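Long-range contact in bradavidin 2 (Bradyrhizobium japonicum, PDB 4GGT), which binds biotin, as a bacterial member of the avidin family built on an eight-stranded antiparallel beta barrel: residues F38-Y52 with V67-V79. Numbering follows the deposited sequence.
Sequences FTNHAQGFACQGIPY and VTFAQCNSFTRWV
Cys47 and Cys72 are joined by a disulfide, SG to SG 2.1 Å, which ties the loop between strands 33-39 and 51-59 to the 3-10 turn 70-72. Beside it, the Phe69 ring is gripped from several directions. Phe45 drives its edge into one face, CZ reaching within 3.8 Å of Phe69 CG with the planes at 82°, an edge-to-face pair. Phe38 CE2 meets the rim of the same ring 3.8 Å from Phe69 CZ. Tyr52 CD1 comes in obliquely, 3.4 Å from Phe69 CD2, while CA of Phe69 sits over the Tyr52 face in a CH-pi contact, 3.8 Å from the ring centroid. With CG of Phe45 anti to the backbone N (chi1 179°), the Phe45 ring reaches Phe69, and Cys72 SG lies 3.9 Å from Phe45 CE1 in an oblique sulfur-aromatic contact. Replacing Tyr52 with an alanine would probably open a gap beside Phe69 CD2 and leave Phe69 CA without the ring face it lies over. Farther in, Phe38 CZ approaches Trp78 CH2 at 3.6 Å; Trp78 NE1 is hydrogen-bonded to Asp109, which, like Asn40, Ala46 and Ser74, contacts biotin when it is bound; no ligand is present here. The cluster thus lies at the biotin-site end of the avidin barrel, where that loop meets the turn joining antiparallel strands 62-69 and 74-80; strand 51-59 lies between 33-39 and 62-69.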
ATOM      1  N   PHE A  38      -2.161   0.044  -6.482  1.00 19.26           N
ATOM      2  CA  PHE A  38      -2.653   0.694  -5.296  1.00 18.64           C
ATOM      3  C   PHE A  38      -3.205   2.030  -5.743  1.00 18.40           C
ATOM      4  O   PHE A  38      -2.560   2.729  -6.548  1.00 18.75           O
ATOM      5  CB  PHE A  38      -1.494   0.956  -4.346  1.00 18.54           C
ATOM      6  CG  PHE A  38      -1.898   1.583  -3.048  1.00 19.01           C
ATOM      7  CD1 PHE A  38      -2.200   0.783  -1.928  1.00 19.87           C
ATOM      8  CD2 PHE A  38      -2.013   2.963  -2.944  1.00 19.06           C
ATOM      9  CE1 PHE A  38      -2.571   1.390  -0.722  1.00 20.99           C
ATOM     10  CE2 PHE A  38      -2.381   3.571  -1.761  1.00 21.01           C
ATOM     11  CZ  PHE A  38      -2.669   2.786  -0.635  1.00 19.95           C
ATOM     12  N   THR A  39      -4.362   2.384  -5.240  1.00 19.58           N
ATOM     13  CA  THR A  39      -4.826   3.753  -5.478  1.00 21.56           C
ATOM     14  C   THR A  39      -5.361   4.441  -4.239  1.00 21.48           C
ATOM     15  O   THR A  39      -6.114   3.874  -3.480  1.00 20.32           O
ATOM     16  CB  THR A  39      -5.581   3.964  -6.861  1.00 24.30           C
ATOM     17  OG1 THR A  39      -6.610   5.001  -6.822  1.00 25.93           O
ATOM     18  CG2 THR A  39      -5.978   2.691  -7.559  1.00 19.67           C
ATOM     19  N   ASN A  40      -4.828   5.630  -3.989  1.00 21.05           N
ATOM     20  CA  ASN A  40      -5.182   6.447  -2.848  1.00 22.66           C
ATOM     21  C   ASN A  40      -6.423   7.223  -3.250  1.00 23.26           C
ATOM     22  O   ASN A  40      -6.598   7.531  -4.430  1.00 23.72           O
ATOM     23  CB  ASN A  40      -4.007   7.407  -2.549  1.00 22.62           C
ATOM     24  CG  ASN A  40      -4.322   8.419  -1.471  1.00 23.98           C
ATOM     25  OD1 ASN A  40      -3.936   8.257  -0.307  1.00 28.80           O
ATOM     26  ND2 ASN A  40      -5.033   9.473  -1.849  1.00 21.86           N
ATOM     27  N   HIS A  41      -7.298   7.499  -2.288  1.00 24.74           N
ATOM     28  CA  HIS A  41      -8.516   8.239  -2.586  1.00 26.63           C
ATOM     29  C   HIS A  41      -8.733   9.412  -1.647  1.00 27.55           C
ATOM     30  O   HIS A  41      -9.883   9.784  -1.353  1.00 27.72           O
ATOM     31  CB  HIS A  41      -9.725   7.305  -2.629  1.00 27.60           C
ATOM     32  CG  HIS A  41      -9.818   6.515  -3.890  1.00 26.31           C
ATOM     33  ND1 HIS A  41      -9.495   5.176  -3.962  1.00 28.04           N
ATOM     34  CD2 HIS A  41     -10.166   6.885  -5.143  1.00 26.38           C
ATOM     35  CE1 HIS A  41      -9.660   4.753  -5.204  1.00 27.58           C
ATOM     36  NE2 HIS A  41     -10.065   5.775  -5.940  1.00 28.12           N
ATOM     37  N   ALA A  42      -7.630  10.013  -1.196  1.00 28.00           N
ATOM     38  CA  ALA A  42      -7.699  11.151  -0.280  1.00 28.25           C
ATOM     39  C   ALA A  42      -7.878  12.444  -1.072  1.00 28.70           C
ATOM     40  O   ALA A  42      -6.983  12.856  -1.833  1.00 28.36           O
ATOM     41  CB  ALA A  42      -6.458  11.219   0.587  1.00 28.54           C
ATOM     42  N   GLN A  43      -9.039  13.076  -0.928  1.00 29.78           N
ATOM     43  CA  GLN A  43      -9.273  14.326  -1.637  1.00 29.12           C
ATOM     44  C   GLN A  43      -8.225  15.319  -1.187  1.00 28.42           C
ATOM     45  O   GLN A  43      -7.905  15.402  -0.007  1.00 28.16           O
ATOM     46  CB  GLN A  43     -10.677  14.893  -1.338  1.00 31.20           C
ATOM     47  CG  GLN A  43     -11.151  15.893  -2.375  1.00 32.72           C
ATOM     48  CD  GLN A  43     -11.827  15.246  -3.581  1.00 37.02           C
ATOM     49  OE1 GLN A  43     -11.767  14.023  -3.772  1.00 39.17           O
ATOM     50  NE2 GLN A  43     -12.476  16.073  -4.405  1.00 36.38           N
ATOM     51  N   GLY A  44      -7.672  16.078  -2.124  1.00 27.22           N
ATOM     52  CA  GLY A  44      -6.648  17.047  -1.735  1.00 26.53           C
ATOM     53  C   GLY A  44      -5.229  16.576  -2.016  1.00 26.89           C
ATOM     54  O   GLY A  44      -4.338  17.396  -2.259  1.00 27.64           O
ATOM     55  N   PHE A  45      -5.020  15.260  -1.977  1.00 25.56           N
ATOM     56  CA  PHE A  45      -3.718  14.662  -2.355  1.00 24.63           C
ATOM     57  C   PHE A  45      -3.576  14.633  -3.866  1.00 24.28           C
ATOM     58  O   PHE A  45      -4.396  14.036  -4.547  1.00 23.88           O
ATOM     59  CB  PHE A  45      -3.643  13.250  -1.777  1.00 23.99           C
ATOM     60  CG  PHE A  45      -2.362  12.506  -2.117  1.00 25.19           C
ATOM     61  CD1 PHE A  45      -1.123  13.111  -1.950  1.00 25.48           C
ATOM     62  CD2 PHE A  45      -2.422  11.211  -2.591  1.00 24.46           C
ATOM     63  CE1 PHE A  45       0.057  12.409  -2.264  1.00 26.65           C
ATOM     64  CE2 PHE A  45      -1.248  10.489  -2.895  1.00 24.25           C
ATOM     65  CZ  PHE A  45      -0.031  11.092  -2.724  1.00 24.95           C
ATOM     66  N   ALA A  46      -2.538  15.273  -4.417  1.00 23.22           N
ATOM     67  CA  ALA A  46      -2.453  15.472  -5.863  1.00 24.14           C
ATOM     68  C   ALA A  46      -2.365  14.193  -6.706  1.00 24.77           C
ATOM     69  O   ALA A  46      -2.552  14.226  -7.928  1.00 25.39           O
ATOM     70  CB  ALA A  46      -1.322  16.486  -6.213  1.00 23.86           C
ATOM     71  N   CYS A  47      -2.116  13.056  -6.046  1.00 24.86           N
ATOM     72  CA  CYS A  47      -1.973  11.779  -6.742  1.00 23.77           C
ATOM     73  C   CYS A  47      -3.104  10.832  -6.389  1.00 23.48           C
ATOM     74  O   CYS A  47      -3.076   9.664  -6.774  1.00 22.81           O
ATOM     75  CB  CYS A  47      -0.640  11.087  -6.408  1.00 24.32           C
ATOM     76  SG  CYS A  47       0.755  11.898  -7.189  1.00 28.12           S
ATOM     77  N   GLN A  48      -4.116  11.341  -5.697  1.00 22.83           N
ATOM     78  CA  GLN A  48      -5.279  10.513  -5.435  1.00 23.84           C
ATOM     79  C   GLN A  48      -5.945  10.129  -6.743  1.00 23.93           C
ATOM     80  O   GLN A  48      -5.929  10.887  -7.718  1.00 24.74           O
ATOM     81  CB  GLN A  48      -6.248  11.235  -4.503  1.00 24.13           C
ATOM     82  CG  GLN A  48      -7.015  12.404  -5.133  1.00 25.19           C
ATOM     83  CD  GLN A  48      -8.383  12.022  -5.693  1.00 28.20           C
ATOM     84  OE1 GLN A  48      -8.822  12.554  -6.730  1.00 34.33           O
ATOM     85  NE2 GLN A  48      -9.067  11.112  -5.014  1.00 28.22           N
ATOM     86  N   GLY A  49      -6.527   8.942  -6.778  1.00 23.71           N
ATOM     87  CA  GLY A  49      -7.274   8.507  -7.931  1.00 24.00           C
ATOM     88  C   GLY A  49      -6.419   7.982  -9.057  1.00 24.63           C
ATOM     89  O   GLY A  49      -6.934   7.601 -10.101  1.00 25.30           O
ATOM     90  N   ILE A  50      -5.104   7.990  -8.891  1.00 24.41           N
ATOM     91  CA  ILE A  50      -4.317   7.415  -9.950  1.00 25.57           C
ATOM     92  C   ILE A  50      -3.703   6.104  -9.449  1.00 24.57           C
ATOM     93  O   ILE A  50      -3.213   6.044  -8.305  1.00 23.97           O
ATOM     94  CB  ILE A  50      -3.326   8.408 -10.651  1.00 27.21           C
ATOM     95  CG1 ILE A  50      -1.917   8.226 -10.227  1.00 28.50           C
ATOM     96  CG2 ILE A  50      -3.835   9.856 -10.760  1.00 27.68           C
ATOM     97  CD1 ILE A  50      -1.211   7.519 -11.284  1.00 30.39           C
ATOM     98  N   PRO A  51      -3.812   5.051 -10.271  1.00 24.94           N
ATOM     99  CA  PRO A  51      -3.274   3.736  -9.882  1.00 23.71           C
ATOM    100  C   PRO A  51      -1.758   3.685 -10.037  1.00 23.50           C
ATOM    101  O   PRO A  51      -1.223   4.137 -11.053  1.00 23.23           O
ATOM    102  CB  PRO A  51      -3.982   2.778 -10.839  1.00 24.16           C
ATOM    103  CG  PRO A  51      -4.127   3.585 -12.114  1.00 25.73           C
ATOM    104  CD  PRO A  51      -4.473   5.000 -11.594  1.00 24.84           C
ATOM    105  N   TYR A  52      -1.080   3.204  -8.993  1.00 21.64           N
ATOM    106  CA  TYR A  52       0.371   3.013  -9.017  1.00 21.18           C
ATOM    107  C   TYR A  52       0.725   1.580  -8.733  1.00 20.42           C
ATOM    108  O   TYR A  52      -0.014   0.886  -8.022  1.00 20.43           O
ATOM    109  CB  TYR A  52       1.038   3.888  -7.987  1.00 22.65           C
ATOM    110  CG  TYR A  52       0.987   5.356  -8.319  1.00 22.03           C
ATOM    111  CD1 TYR A  52       0.128   6.209  -7.627  1.00 23.98           C
ATOM    112  CD2 TYR A  52       1.784   5.883  -9.341  1.00 25.04           C
ATOM    113  CE1 TYR A  52       0.081   7.534  -7.906  1.00 25.92           C
ATOM    114  CE2 TYR A  52       1.735   7.233  -9.654  1.00 25.64           C
ATOM    115  CZ  TYR A  52       0.884   8.049  -8.923  1.00 26.80           C
ATOM    116  OH  TYR A  52       0.816   9.388  -9.222  1.00 29.53           O
ATOM    117  N   VAL A  67       4.636   1.636  -2.481  1.00 16.74           N
ATOM    118  CA  VAL A  67       4.011   2.314  -3.586  1.00 17.06           C
ATOM    119  C   VAL A  67       4.675   3.692  -3.761  1.00 16.90           C
ATOM    120  O   VAL A  67       4.842   4.420  -2.792  1.00 16.32           O
ATOM    121  CB  VAL A  67       2.509   2.519  -3.341  1.00 18.07           C
ATOM    122  CG1 VAL A  67       1.879   3.336  -4.474  1.00 17.45           C
ATOM    123  CG2 VAL A  67       1.816   1.128  -3.200  1.00 16.67           C
ATOM    124  N   THR A  68       5.041   4.032  -4.991  1.00 15.66           N
ATOM    125  CA  THR A  68       5.636   5.360  -5.268  1.00 17.93           C
ATOM    126  C   THR A  68       4.618   6.206  -6.033  1.00 17.16           C
ATOM    127  O   THR A  68       4.134   5.821  -7.114  1.00 17.44           O
ATOM    128  CB  THR A  68       6.979   5.195  -6.019  1.00 17.37           C
ATOM    129  OG1 THR A  68       7.878   4.543  -5.135  1.00 18.98           O
ATOM    130  CG2 THR A  68       7.556   6.581  -6.398  1.00 17.98           C
ATOM    131  N   PHE A  69       4.202   7.310  -5.413  1.00 18.85           N
ATOM    132  CA  PHE A  69       3.208   8.194  -6.026  1.00 19.06           C
ATOM    133  C   PHE A  69       4.029   9.192  -6.845  1.00 19.52           C
ATOM    134  O   PHE A  69       4.496  10.218  -6.325  1.00 20.24           O
ATOM    135  CB  PHE A  69       2.351   8.902  -4.970  1.00 20.51           C
ATOM    136  CG  PHE A  69       1.646   7.944  -4.036  1.00 18.79           C
ATOM    137  CD1 PHE A  69       2.240   7.585  -2.833  1.00 20.53           C
ATOM    138  CD2 PHE A  69       0.439   7.365  -4.414  1.00 20.64           C
ATOM    139  CE1 PHE A  69       1.595   6.666  -1.968  1.00 22.29           C
ATOM    140  CE2 PHE A  69      -0.221   6.443  -3.580  1.00 22.29           C
ATOM    141  CZ  PHE A  69       0.350   6.105  -2.369  1.00 21.77           C
ATOM    142  N   ALA A  70       4.263   8.837  -8.099  1.00 20.76           N
ATOM    143  CA  ALA A  70       5.387   9.419  -8.848  1.00 21.83           C
ATOM    144  C   ALA A  70       5.258  10.918  -9.025  1.00 23.62           C
ATOM    145  O   ALA A  70       6.260  11.652  -8.854  1.00 23.99           O
ATOM    146  CB  ALA A  70       5.551   8.727 -10.186  1.00 22.59           C
ATOM    147  N   GLN A  71       4.048  11.376  -9.327  1.00 24.22           N
ATOM    148  CA  GLN A  71       3.845  12.801  -9.640  1.00 25.88           C
ATOM    149  C   GLN A  71       3.914  13.691  -8.391  1.00 25.93           C
ATOM    150  O   GLN A  71       4.016  14.915  -8.495  1.00 26.23           O
ATOM    151  CB  GLN A  71       2.527  13.001 -10.414  1.00 26.65           C
ATOM    152  CG  GLN A  71       2.553  12.478 -11.868  1.00 29.37           C
ATOM    153  CD  GLN A  71       2.738  10.969 -11.982  1.00 35.25           C
ATOM    154  OE1 GLN A  71       3.604  10.490 -12.733  1.00 40.96           O
ATOM    155  NE2 GLN A  71       1.948  10.210 -11.226  1.00 35.74           N
ATOM    156  N   CYS A  72       3.899  13.061  -7.216  1.00 25.55           N
ATOM    157  CA  CYS A  72       3.894  13.722  -5.916  1.00 24.92           C
ATOM    158  C   CYS A  72       5.210  13.597  -5.133  1.00 23.77           C
ATOM    159  O   CYS A  72       5.283  14.025  -3.983  1.00 23.89           O
ATOM    160  CB  CYS A  72       2.733  13.162  -5.077  1.00 25.60           C
ATOM    161  SG  CYS A  72       1.122  13.512  -5.890  1.00 33.72           S
ATOM    162  N   ASN A  73       6.254  13.014  -5.729  1.00 21.89           N
ATOM    163  CA  ASN A  73       7.530  12.885  -5.009  1.00 20.71           C
ATOM    164  C   ASN A  73       7.356  12.291  -3.615  1.00 19.86           C
ATOM    165  O   ASN A  73       7.814  12.817  -2.586  1.00 18.15           O
ATOM    166  CB  ASN A  73       8.319  14.224  -4.952  1.00 22.15           C
ATOM    167  CG  ASN A  73       8.382  14.937  -6.302  1.00 23.22           C
ATOM    168  OD1 ASN A  73       7.932  16.077  -6.417  1.00 30.39           O
ATOM    169  ND2 ASN A  73       8.882  14.273  -7.313  1.00 19.74           N
ATOM    170  N   SER A  74       6.675  11.155  -3.588  1.00 19.56           N
ATOM    171  CA  SER A  74       6.480  10.487  -2.331  1.00 19.62           C
ATOM    172  C   SER A  74       6.392   8.999  -2.559  1.00 18.22           C
ATOM    173  O   SER A  74       6.028   8.542  -3.652  1.00 18.94           O
ATOM    174  CB  SER A  74       5.255  11.029  -1.584  1.00 21.35           C
ATOM    175  OG  SER A  74       4.104  11.014  -2.367  1.00 27.10           O
ATOM    176  N   PHE A  75       6.739   8.272  -1.517  1.00 17.89           N
ATOM    177  CA  PHE A  75       6.445   6.848  -1.486  1.00 16.60           C
ATOM    178  C   PHE A  75       6.110   6.410  -0.090  1.00 16.59           C
ATOM    179  O   PHE A  75       6.515   7.031   0.906  1.00 16.80           O
ATOM    180  CB  PHE A  75       7.579   6.014  -2.106  1.00 17.19           C
ATOM    181  CG  PHE A  75       8.868   6.107  -1.365  1.00 18.66           C
ATOM    182  CD1 PHE A  75       9.085   5.306  -0.248  1.00 21.15           C
ATOM    183  CD2 PHE A  75       9.875   6.991  -1.785  1.00 21.87           C
ATOM    184  CE1 PHE A  75      10.278   5.390   0.473  1.00 24.98           C
ATOM    185  CE2 PHE A  75      11.098   7.055  -1.088  1.00 21.63           C
ATOM    186  CZ  PHE A  75      11.295   6.251   0.032  1.00 23.09           C
ATOM    187  N   THR A  76       5.345   5.332  -0.012  1.00 15.52           N
ATOM    188  CA  THR A  76       4.991   4.727   1.281  1.00 16.47           C
ATOM    189  C   THR A  76       5.373   3.256   1.276  1.00 17.08           C
ATOM    190  O   THR A  76       5.195   2.592   0.267  1.00 17.18           O
ATOM    191  CB  THR A  76       3.510   4.890   1.502  1.00 16.70           C
ATOM    192  OG1 THR A  76       3.225   6.287   1.429  1.00 20.08           O
ATOM    193  CG2 THR A  76       3.052   4.331   2.875  1.00 17.89           C
ATOM    194  N   ARG A  77       5.870   2.774   2.412  1.00 17.06           N
ATOM    195  CA  ARG A  77       6.154   1.360   2.567  1.00 16.27           C
ATOM    196  C   ARG A  77       5.263   0.871   3.680  1.00 17.20           C
ATOM    197  O   ARG A  77       5.313   1.441   4.799  1.00 16.39           O
ATOM    198  CB  ARG A  77       7.608   1.143   2.957  1.00 17.34           C
ATOM    199  CG  ARG A  77       7.984  -0.362   3.020  1.00 18.33           C
ATOM    200  CD  ARG A  77       7.705  -0.979   4.408  1.00 23.06           C
ATOM    201  NE  ARG A  77       8.714  -0.697   5.442  1.00 24.94           N
ATOM    202  CZ  ARG A  77       8.537   0.055   6.525  1.00 23.88           C
ATOM    203  NH1 ARG A  77       7.408   0.750   6.768  1.00 21.70           N
ATOM    204  NH2 ARG A  77       9.541   0.165   7.366  1.00 29.00           N
ATOM    205  N   TRP A  78       4.547  -0.223   3.401  1.00 16.70           N
ATOM    206  CA  TRP A  78       3.723  -0.878   4.436  1.00 17.21           C
ATOM    207  C   TRP A  78       4.405  -2.201   4.796  1.00 17.85           C
ATOM    208  O   TRP A  78       4.928  -2.902   3.921  1.00 17.57           O
ATOM    209  CB  TRP A  78       2.348  -1.210   3.871  1.00 18.22           C
ATOM    210  CG  TRP A  78       1.385  -0.073   3.696  1.00 17.08           C
ATOM    211  CD1 TRP A  78       0.356   0.259   4.525  1.00 18.80           C
ATOM    212  CD2 TRP A  78       1.310   0.813   2.572  1.00 15.55           C
ATOM    213  NE1 TRP A  78      -0.350   1.337   4.021  1.00 19.68           N
ATOM    214  CE2 TRP A  78       0.216   1.702   2.815  1.00 18.50           C
ATOM    215  CE3 TRP A  78       2.061   0.957   1.394  1.00 19.50           C
ATOM    216  CZ2 TRP A  78      -0.138   2.717   1.910  1.00 21.30           C
ATOM    217  CZ3 TRP A  78       1.728   1.963   0.490  1.00 19.03           C
ATOM    218  CH2 TRP A  78       0.617   2.846   0.761  1.00 18.84           C
ATOM    219  N   VAL A  79       4.395  -2.544   6.088  1.00 18.25           N
ATOM    220  CA  VAL A  79       4.885  -3.821   6.529  1.00 20.08           C
ATOM    221  C   VAL A  79       3.812  -4.375   7.497  1.00 19.81           C
ATOM    222  O   VAL A  79       3.218  -3.616   8.267  1.00 19.42           O
ATOM    223  CB  VAL A  79       6.313  -3.734   7.151  1.00 21.28           C
ATOM    224  CG1 VAL A  79       6.415  -2.580   8.177  1.00 24.18           C
ATOM    225  CG2 VAL A  79       6.730  -5.087   7.715  1.00 21.91           C
TER